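Local coordinates for protein LAE5 (Uncultured bacterium, PDB 5JD3) that probably hydrolyses carboxylic esters as an esterase of the GDSL-like lipase/acylhydrolase family, at residues W117-L122 / D127-P132; E133-T138 / D174-L179. One frame throughout, in Å; residues are numbered along the deposited sequence.

Contact 1 (W117-L122 / D127-P132); sequences WRQFDL and DRHVCP
His129 lays its imidazole against the C-terminal end of helix 113-121, one face against the backbone of Gln119 and one edge turned to the carbonyl of Leu122. Its NE2 donates to Leu122 O at 2.7 Å in a nearly straight bond (162°); the oxygen lies in the ring plane, while the donor stands tilted from the carbonyl plane. Gln119 CA sits over the ring face, a CH-pi contact 3.9 Å from the centroid. With CG beside its own backbone N (chi1 -55°), Gln119 crosses the imidazole at a slant, the amide plane turned 30° from the ring, and carries its amide on to Tyr176, where NE2 hydrogen-bonds to OH, and to Arg172, which OE1 accepts from. One residue earlier, the poorly ordered Arg128 brings CD near Leu122 CD1 (3.7 Å) and Arg118 CD (3.9 Å), a less certain contact. Arg118, bent at chi2 and chi3, grips Asp121 side-on: NE to OD1 at 3.1 Å and NH1 to OD2 at 2.6 Å, both in the guanidinium plane. The contact is a surface helix-loop join: the loop leading into helix 132-146 folds back on helix 113-121, whose Trp117 and Phe120 touch helix 168-187, while Arg89 bonds to the backbone carbonyl of Arg128.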
ATOM      1  N   TRP A 117      -9.936 -10.383  -2.245  1.00 30.13           N
ATOM      2  CA  TRP A 117      -9.646 -11.739  -1.785  1.00 29.50           C
ATOM      3  C   TRP A 117     -10.851 -12.445  -1.164  1.00 29.31           C
ATOM      4  O   TRP A 117     -11.044 -13.644  -1.372  1.00 31.97           O
ATOM      5  CB  TRP A 117      -8.497 -11.713  -0.775  1.00 28.61           C
ATOM      6  CG  TRP A 117      -7.688 -12.973  -0.754  1.00 30.14           C
ATOM      7  CD1 TRP A 117      -7.962 -14.135  -1.413  1.00 28.05           C
ATOM      8  CD2 TRP A 117      -6.464 -13.194  -0.043  1.00 34.59           C
ATOM      9  NE1 TRP A 117      -6.987 -15.068  -1.156  1.00 27.28           N
ATOM     10  CE2 TRP A 117      -6.056 -14.515  -0.317  1.00 34.99           C
ATOM     11  CE3 TRP A 117      -5.677 -12.405   0.800  1.00 36.28           C
ATOM     12  CZ2 TRP A 117      -4.895 -15.063   0.223  1.00 39.74           C
ATOM     13  CZ3 TRP A 117      -4.525 -12.952   1.335  1.00 38.94           C
ATOM     14  CH2 TRP A 117      -4.144 -14.268   1.044  1.00 39.18           C
ATOM     15  N   ARG A 118     -11.657 -11.707  -0.408  1.00 28.08           N
ATOM     16  CA  ARG A 118     -12.791 -12.296   0.299  1.00 24.07           C
ATOM     17  C   ARG A 118     -13.862 -12.818  -0.653  1.00 25.46           C
ATOM     18  O   ARG A 118     -14.638 -13.708  -0.301  1.00 24.18           O
ATOM     19  CB  ARG A 118     -13.405 -11.282   1.266  1.00 19.94           C
ATOM     20  CG  ARG A 118     -12.475 -10.833   2.388  1.00 21.06           C
ATOM     21  CD  ARG A 118     -12.122 -11.971   3.341  1.00 23.07           C
ATOM     22  NE  ARG A 118     -10.979 -12.756   2.879  1.00 25.47           N
ATOM     23  CZ  ARG A 118      -9.709 -12.430   3.101  1.00 26.44           C
ATOM     24  NH1 ARG A 118      -8.735 -13.204   2.644  1.00 23.37           N
ATOM     25  NH2 ARG A 118      -9.415 -11.330   3.780  1.00 23.66           N
ATOM     26  N   GLN A 119     -13.897 -12.269  -1.862  1.00 24.27           N
ATOM     27  CA  GLN A 119     -14.866 -12.699  -2.861  1.00 28.11           C
ATOM     28  C   GLN A 119     -14.516 -14.075  -3.420  1.00 29.18           C
ATOM     29  O   GLN A 119     -15.305 -14.672  -4.151  1.00 36.78           O
ATOM     30  CB  GLN A 119     -14.950 -11.678  -3.999  1.00 30.25           C
ATOM     31  CG  GLN A 119     -15.253 -10.260  -3.541  1.00 29.65           C
ATOM     32  CD  GLN A 119     -15.289  -9.272  -4.690  1.00 35.63           C
ATOM     33  OE1 GLN A 119     -15.813  -9.568  -5.765  1.00 39.78           O
ATOM     34  NE2 GLN A 119     -14.728  -8.088  -4.469  1.00 32.40           N
ATOM     35  N   PHE A 120     -13.337 -14.581  -3.067  1.00 25.06           N
ATOM     36  CA  PHE A 120     -12.868 -15.851  -3.613  1.00 28.36           C
ATOM     37  C   PHE A 120     -12.615 -16.932  -2.557  1.00 28.84           C
ATOM     38  O   PHE A 120     -12.846 -18.112  -2.820  1.00 34.00           O
ATOM     39  CB  PHE A 120     -11.602 -15.624  -4.442  1.00 26.96           C
ATOM     40  CG  PHE A 120     -11.836 -14.819  -5.690  1.00 26.17           C
ATOM     41  CD1 PHE A 120     -12.321 -15.425  -6.837  1.00 28.67           C
ATOM     42  CD2 PHE A 120     -11.580 -13.458  -5.714  1.00 27.91           C
ATOM     43  CE1 PHE A 120     -12.543 -14.690  -7.987  1.00 33.60           C
ATOM     44  CE2 PHE A 120     -11.799 -12.717  -6.862  1.00 30.18           C
ATOM     45  CZ  PHE A 120     -12.282 -13.334  -8.000  1.00 31.47           C
ATOM     46  N   ASP A 121     -12.142 -16.550  -1.374  1.00 22.99           N
ATOM     47  CA  ASP A 121     -11.941 -17.543  -0.318  1.00 26.85           C
ATOM     48  C   ASP A 121     -13.167 -17.634   0.592  1.00 26.37           C
ATOM     49  O   ASP A 121     -13.319 -18.594   1.345  1.00 30.06           O
ATOM     50  CB  ASP A 121     -10.677 -17.244   0.502  1.00 31.65           C
ATOM     51  CG  ASP A 121     -10.643 -15.832   1.060  1.00 34.36           C
ATOM     52  OD1 ASP A 121     -11.703 -15.180   1.142  1.00 36.66           O
ATOM     53  OD2 ASP A 121      -9.540 -15.377   1.432  1.00 34.74           O
ATOM     54  N   LEU A 122     -14.034 -16.630   0.510  1.00 30.19           N
ATOM     55  CA  LEU A 122     -15.321 -16.658   1.202  1.00 31.17           C
ATOM     56  C   LEU A 122     -16.446 -16.239   0.257  1.00 29.67           C
ATOM     57  O   LEU A 122     -17.092 -15.214   0.476  1.00 33.11           O
ATOM     58  CB  LEU A 122     -15.300 -15.742   2.427  1.00 32.18           C
ATOM     59  CG  LEU A 122     -14.338 -16.087   3.565  1.00 29.65           C
ATOM     60  CD1 LEU A 122     -14.401 -15.019   4.644  1.00 24.88           C
ATOM     61  CD2 LEU A 122     -14.653 -17.457   4.147  1.00 31.47           C
ATOM     62  N   ASP A 127     -22.525 -10.573   2.140  1.00 81.81           N
ATOM     63  CA  ASP A 127     -22.559  -9.411   3.026  1.00 81.27           C
ATOM     64  C   ASP A 127     -21.181  -8.809   3.299  1.00 73.08           C
ATOM     65  O   ASP A 127     -21.049  -7.605   3.519  1.00 74.41           O
ATOM     66  CB  ASP A 127     -23.216  -9.805   4.349  1.00 89.83           C
ATOM     67  CG  ASP A 127     -22.758 -11.168   4.840  1.00 93.98           C
ATOM     68  OD1 ASP A 127     -23.291 -12.186   4.348  1.00 94.78           O
ATOM     69  OD2 ASP A 127     -21.863 -11.223   5.709  1.00 95.91           O
ATOM     70  N   ARG A 128     -20.162  -9.659   3.278  1.00 66.06           N
ATOM     71  CA  ARG A 128     -18.801  -9.262   3.613  1.00 59.47           C
ATOM     72  C   ARG A 128     -18.085  -8.572   2.449  1.00 50.67           C
ATOM     73  O   ARG A 128     -17.206  -7.732   2.655  1.00 51.58           O
ATOM     74  CB  ARG A 128     -18.014 -10.496   4.075  1.00 65.44           C
ATOM     75  CG  ARG A 128     -16.503 -10.369   4.020  1.00 68.92           C
ATOM     76  CD  ARG A 128     -15.826 -11.615   4.564  1.00 74.31           C
ATOM     77  NE  ARG A 128     -15.950 -11.709   6.015  1.00 81.98           N
ATOM     78  CZ  ARG A 128     -15.125 -11.115   6.872  1.00 84.68           C
ATOM     79  NH1 ARG A 128     -14.115 -10.384   6.423  1.00 80.51           N
ATOM     80  NH2 ARG A 128     -15.311 -11.252   8.177  1.00 90.76           N
ATOM     81  N   HIS A 129     -18.487  -8.909   1.228  1.00 45.17           N
ATOM     82  CA  HIS A 129     -17.778  -8.472   0.027  1.00 40.31           C
ATOM     83  C   HIS A 129     -17.872  -6.971  -0.248  1.00 37.05           C
ATOM     84  O   HIS A 129     -18.927  -6.357  -0.081  1.00 36.56           O
ATOM     85  CB  HIS A 129     -18.299  -9.240  -1.188  1.00 39.64           C
ATOM     86  CG  HIS A 129     -18.208 -10.726  -1.043  1.00 43.99           C
ATOM     87  ND1 HIS A 129     -18.979 -11.595  -1.785  1.00 48.66           N
ATOM     88  CD2 HIS A 129     -17.438 -11.498  -0.239  1.00 44.53           C
ATOM     89  CE1 HIS A 129     -18.687 -12.838  -1.445  1.00 50.56           C
ATOM     90  NE2 HIS A 129     -17.755 -12.807  -0.510  1.00 48.13           N
ATOM     91  N   VAL A 130     -16.754  -6.392  -0.676  1.00 34.64           N
ATOM     92  CA  VAL A 130     -16.715  -4.996  -1.095  1.00 34.19           C
ATOM     93  C   VAL A 130     -16.771  -4.910  -2.619  1.00 36.38           C
ATOM     94  O   VAL A 130     -15.774  -5.146  -3.301  1.00 35.42           O
ATOM     95  CB  VAL A 130     -15.448  -4.280  -0.586  1.00 32.99           C
ATOM     96  CG1 VAL A 130     -15.438  -2.827  -1.042  1.00 29.89           C
ATOM     97  CG2 VAL A 130     -15.364  -4.365   0.930  1.00 34.13           C
ATOM     98  N   CYS A 131     -17.948  -4.581  -3.140  1.00 36.90           N
ATOM     99  CA  CYS A 131     -18.169  -4.483  -4.579  1.00 36.62           C
ATOM    100  C   CYS A 131     -17.315  -3.377  -5.202  1.00 31.18           C
ATOM    101  O   CYS A 131     -16.901  -2.451  -4.506  1.00 28.33           O
ATOM    102  CB  CYS A 131     -19.655  -4.236  -4.863  1.00 40.22           C
ATOM    103  SG  CYS A 131     -20.746  -5.578  -4.328  1.00128.67           S
ATOM    104  N   PRO A 132     -17.037  -3.480  -6.514  1.00 32.14           N
ATOM    105  CA  PRO A 132     -16.258  -2.459  -7.227  1.00 30.32           C
ATOM    106  C   PRO A 132     -16.791  -1.042  -7.021  1.00 31.47           C
ATOM    107  O   PRO A 132     -16.004  -0.100  -6.921  1.00 29.28           O
ATOM    108  CB  PRO A 132     -16.398  -2.877  -8.692  1.00 32.34           C
ATOM    109  CG  PRO A 132     -16.573  -4.350  -8.636  1.00 33.42           C
ATOM    110  CD  PRO A 132     -17.366  -4.624  -7.388  1.00 34.51           C
TER

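Contact 2 (E133-T138 / D174-L179); sequences EEYEKT and DVYGDL
Two neighbouring helices, 132-146 and 168-187, pack here through a partly buried, mainly apolar interface on the helical layer beside the parallel sheet. Their segments run in nearly the same direction, 24° apart, with axes 10.2 Å from each other at closest approach. Tyr135 and Tyr176 form its centre. Tyr176 CD2 comes down over one face of the Tyr135 ring, 3.4 Å from Tyr135 CG, and its CE2 reaches Tyr135 CB at 3.6 Å; the planes are inclined at 57°, an oblique pairing with centroids 4.8 Å apart. Tyr135 has CG anti to its own N (chi1 180°), which sends the ring across toward helix 168-187, where its CE2 also nears Tyr176 O. Leu179 lies beside the Tyr135 ring, CD2 4.3 Å from Tyr135 CD2 and CG 4.1 Å from Glu136 CB. Replacing Tyr135 with an alanine would probably open a gap beside the Tyr176 ring and leave the carbonyl of Ile111 without the hydroxyl that bonds to it. No hydrogen bond joins the two segments: carbon surfaces meet between the helices, while both hydroxyls bond elsewhere, Tyr135 OH to Ile111 O and Tyr176 OH to Val130 O and Gln119 NE2, so each buried tyrosine satisfies its polar end beyond the apolar interface.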
ATOM      1  N   GLU A 133     -18.112  -0.905  -6.950  1.00 35.74           N
ATOM      2  CA  GLU A 133     -18.740   0.397  -6.763  1.00 39.99           C
ATOM      3  C   GLU A 133     -18.414   0.993  -5.395  1.00 40.88           C
ATOM      4  O   GLU A 133     -18.048   2.164  -5.292  1.00 39.40           O
ATOM      5  CB  GLU A 133     -20.255   0.286  -6.940  1.00 46.02           C
ATOM      6  CG  GLU A 133     -21.009   1.575  -6.664  1.00 54.60           C
ATOM      7  CD  GLU A 133     -22.483   1.471  -7.005  1.00 67.05           C
ATOM      8  OE1 GLU A 133     -22.838   0.627  -7.855  1.00 71.90           O
ATOM      9  OE2 GLU A 133     -23.284   2.231  -6.423  1.00 71.72           O
ATOM     10  N   GLU A 134     -18.550   0.184  -4.348  1.00 39.91           N
ATOM     11  CA  GLU A 134     -18.246   0.636  -2.994  1.00 39.00           C
ATOM     12  C   GLU A 134     -16.763   0.953  -2.849  1.00 33.83           C
ATOM     13  O   GLU A 134     -16.390   1.932  -2.204  1.00 34.32           O
ATOM     14  CB  GLU A 134     -18.659  -0.415  -1.961  1.00 40.23           C
ATOM     15  CG  GLU A 134     -18.326  -0.027  -0.528  1.00 42.00           C
ATOM     16  CD  GLU A 134     -18.707  -1.095   0.478  1.00 48.71           C
ATOM     17  OE1 GLU A 134     -19.220  -2.154   0.058  1.00 54.27           O
ATOM     18  OE2 GLU A 134     -18.493  -0.876   1.689  1.00 48.26           O
ATOM     19  N   TYR A 135     -15.926   0.116  -3.454  1.00 30.39           N
ATOM     20  CA  TYR A 135     -14.481   0.303  -3.413  1.00 29.63           C
ATOM     21  C   TYR A 135     -14.083   1.651  -4.006  1.00 31.83           C
ATOM     22  O   TYR A 135     -13.319   2.397  -3.400  1.00 31.96           O
ATOM     23  CB  TYR A 135     -13.773  -0.831  -4.156  1.00 25.47           C
ATOM     24  CG  TYR A 135     -12.264  -0.717  -4.165  1.00 26.17           C
ATOM     25  CD1 TYR A 135     -11.510  -1.136  -3.077  1.00 29.57           C
ATOM     26  CD2 TYR A 135     -11.593  -0.199  -5.265  1.00 26.51           C
ATOM     27  CE1 TYR A 135     -10.131  -1.035  -3.081  1.00 29.16           C
ATOM     28  CE2 TYR A 135     -10.214  -0.095  -5.279  1.00 24.14           C
ATOM     29  CZ  TYR A 135      -9.488  -0.515  -4.185  1.00 25.62           C
ATOM     30  OH  TYR A 135      -8.116  -0.414  -4.192  1.00 26.70           O
ATOM     31  N   GLU A 136     -14.609   1.957  -5.187  1.00 35.11           N
ATOM     32  CA  GLU A 136     -14.315   3.223  -5.849  1.00 35.88           C
ATOM     33  C   GLU A 136     -14.816   4.409  -5.035  1.00 32.38           C
ATOM     34  O   GLU A 136     -14.059   5.331  -4.737  1.00 32.13           O
ATOM     35  CB  GLU A 136     -14.939   3.265  -7.246  1.00 41.67           C
ATOM     36  CG  GLU A 136     -14.857   4.633  -7.906  1.00 51.67           C
ATOM     37  CD  GLU A 136     -15.419   4.644  -9.314  1.00 63.78           C
ATOM     38  OE1 GLU A 136     -16.320   3.830  -9.605  1.00 70.83           O
ATOM     39  OE2 GLU A 136     -14.963   5.473 -10.130  1.00 65.53           O
ATOM     40  N   LYS A 137     -16.097   4.370  -4.679  1.00 34.79           N
ATOM     41  CA  LYS A 137     -16.744   5.454  -3.949  1.00 39.25           C
ATOM     42  C   LYS A 137     -16.028   5.770  -2.638  1.00 38.64           C
ATOM     43  O   LYS A 137     -15.801   6.934  -2.313  1.00 40.65           O
ATOM     44  CB  LYS A 137     -18.207   5.103  -3.671  1.00 42.62           C
ATOM     45  CG  LYS A 137     -19.031   6.246  -3.100  1.00 51.22           C
ATOM     46  CD  LYS A 137     -20.041   6.752  -4.119  1.00 59.42           C
ATOM     47  CE  LYS A 137     -21.038   7.710  -3.485  1.00 66.71           C
ATOM     48  NZ  LYS A 137     -22.039   8.204  -4.473  1.00 72.89           N
ATOM     49  N   THR A 138     -15.668   4.728  -1.896  1.00 37.20           N
ATOM     50  CA  THR A 138     -14.998   4.897  -0.610  1.00 38.76           C
ATOM     51  C   THR A 138     -13.565   5.394  -0.786  1.00 34.07           C
ATOM     52  O   THR A 138     -13.122   6.297  -0.077  1.00 31.20           O
ATOM     53  CB  THR A 138     -14.979   3.581   0.194  1.00 35.25           C
ATOM     54  OG1 THR A 138     -16.307   3.048   0.272  1.00 38.52           O
ATOM     55  CG2 THR A 138     -14.451   3.819   1.599  1.00 33.41           C
ATOM     56  N   ASP A 174      -7.151  -6.857 -11.122  1.00 27.95           N
ATOM     57  CA  ASP A 174      -6.865  -5.868 -12.156  1.00 32.73           C
ATOM     58  C   ASP A 174      -7.982  -4.835 -12.250  1.00 32.99           C
ATOM     59  O   ASP A 174      -7.738  -3.673 -12.576  1.00 29.60           O
ATOM     60  CB  ASP A 174      -6.664  -6.546 -13.513  1.00 36.88           C
ATOM     61  CG  ASP A 174      -5.382  -7.351 -13.579  1.00 43.61           C
ATOM     62  OD1 ASP A 174      -4.445  -7.044 -12.813  1.00 42.60           O
ATOM     63  OD2 ASP A 174      -5.311  -8.290 -14.399  1.00 47.05           O
ATOM     64  N   VAL A 175      -9.208  -5.266 -11.969  1.00 34.02           N
ATOM     65  CA  VAL A 175     -10.357  -4.369 -11.973  1.00 30.60           C
ATOM     66  C   VAL A 175     -10.197  -3.288 -10.912  1.00 29.19           C
ATOM     67  O   VAL A 175     -10.376  -2.100 -11.185  1.00 27.85           O
ATOM     68  CB  VAL A 175     -11.675  -5.132 -11.729  1.00 24.55           C
ATOM     69  CG1 VAL A 175     -12.827  -4.160 -11.512  1.00 24.82           C
ATOM     70  CG2 VAL A 175     -11.969  -6.073 -12.886  1.00 25.51           C
ATOM     71  N   TYR A 176      -9.842  -3.711  -9.705  1.00 27.83           N
ATOM     72  CA  TYR A 176      -9.710  -2.801  -8.573  1.00 26.44           C
ATOM     73  C   TYR A 176      -8.480  -1.909  -8.701  1.00 24.11           C
ATOM     74  O   TYR A 176      -8.468  -0.781  -8.209  1.00 21.36           O
ATOM     75  CB  TYR A 176      -9.660  -3.592  -7.264  1.00 22.97           C
ATOM     76  CG  TYR A 176     -11.010  -4.102  -6.814  1.00 21.79           C
ATOM     77  CD1 TYR A 176     -11.732  -4.997  -7.593  1.00 24.89           C
ATOM     78  CD2 TYR A 176     -11.561  -3.692  -5.607  1.00 26.43           C
ATOM     79  CE1 TYR A 176     -12.967  -5.466  -7.185  1.00 28.72           C
ATOM     80  CE2 TYR A 176     -12.795  -4.155  -5.191  1.00 30.04           C
ATOM     81  CZ  TYR A 176     -13.493  -5.042  -5.983  1.00 29.55           C
ATOM     82  OH  TYR A 176     -14.721  -5.504  -5.571  1.00 32.96           O
ATOM     83  N   GLY A 177      -7.447  -2.420  -9.363  1.00 25.74           N
ATOM     84  CA  GLY A 177      -6.245  -1.644  -9.608  1.00 33.21           C
ATOM     85  C   GLY A 177      -6.513  -0.496 -10.564  1.00 36.92           C
ATOM     86  O   GLY A 177      -6.081   0.633 -10.330  1.00 36.93           O
ATOM     87  N   ASP A 178      -7.232  -0.791 -11.643  1.00 38.93           N
ATOM     88  CA  ASP A 178      -7.611   0.217 -12.628  1.00 42.03           C
ATOM     89  C   ASP A 178      -8.500   1.285 -12.010  1.00 40.54           C
ATOM     90  O   ASP A 178      -8.447   2.454 -12.393  1.00 45.98           O
ATOM     91  CB  ASP A 178      -8.330  -0.432 -13.815  1.00 46.88           C
ATOM     92  CG  ASP A 178      -7.371  -1.032 -14.824  1.00 60.04           C
ATOM     93  OD1 ASP A 178      -6.209  -1.304 -14.457  1.00 65.58           O
ATOM     94  OD2 ASP A 178      -7.781  -1.231 -15.987  1.00 64.79           O
ATOM     95  N   LEU A 179      -9.294   0.862 -11.048  1.00 35.64           N
ATOM     96  CA  LEU A 179     -10.207   1.716 -10.327  1.00 34.93           C
ATOM     97  C   LEU A 179      -9.462   2.670  -9.437  1.00 32.84           C
ATOM     98  O   LEU A 179      -9.818   3.767  -9.274  1.00 32.29           O
ATOM     99  CB  LEU A 179     -11.118   0.873  -9.497  1.00 34.99           C
ATOM    100  CG  LEU A 179     -12.625   0.932  -9.636  1.00 36.02           C
ATOM    101  CD1 LEU A 179     -13.026   1.270 -11.048  1.00 34.73           C
ATOM    102  CD2 LEU A 179     -13.206  -0.402  -9.220  1.00 30.75           C
TER

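After the first three strands and the helices between them, the chain enters helix 113-121 and turns back through a short loop; contact 1 closes this turn within a few residues. Pro132 then leads into helix 132-146, which opens contact 2. That contact closes only after the chain has passed through strand 152-156 and entered helix 168-187, a longer excursion through the sheet. The two contacts therefore lie in series, neither nested nor crossed, with centres about 13 Å apart. They share Tyr176, whose hydroxyl joins the loop and helix 113-121 of contact 1 to the helix pair of contact 2. Helix 168-187 is thus tied to helix 113-121, the connecting loop and helix 132-146.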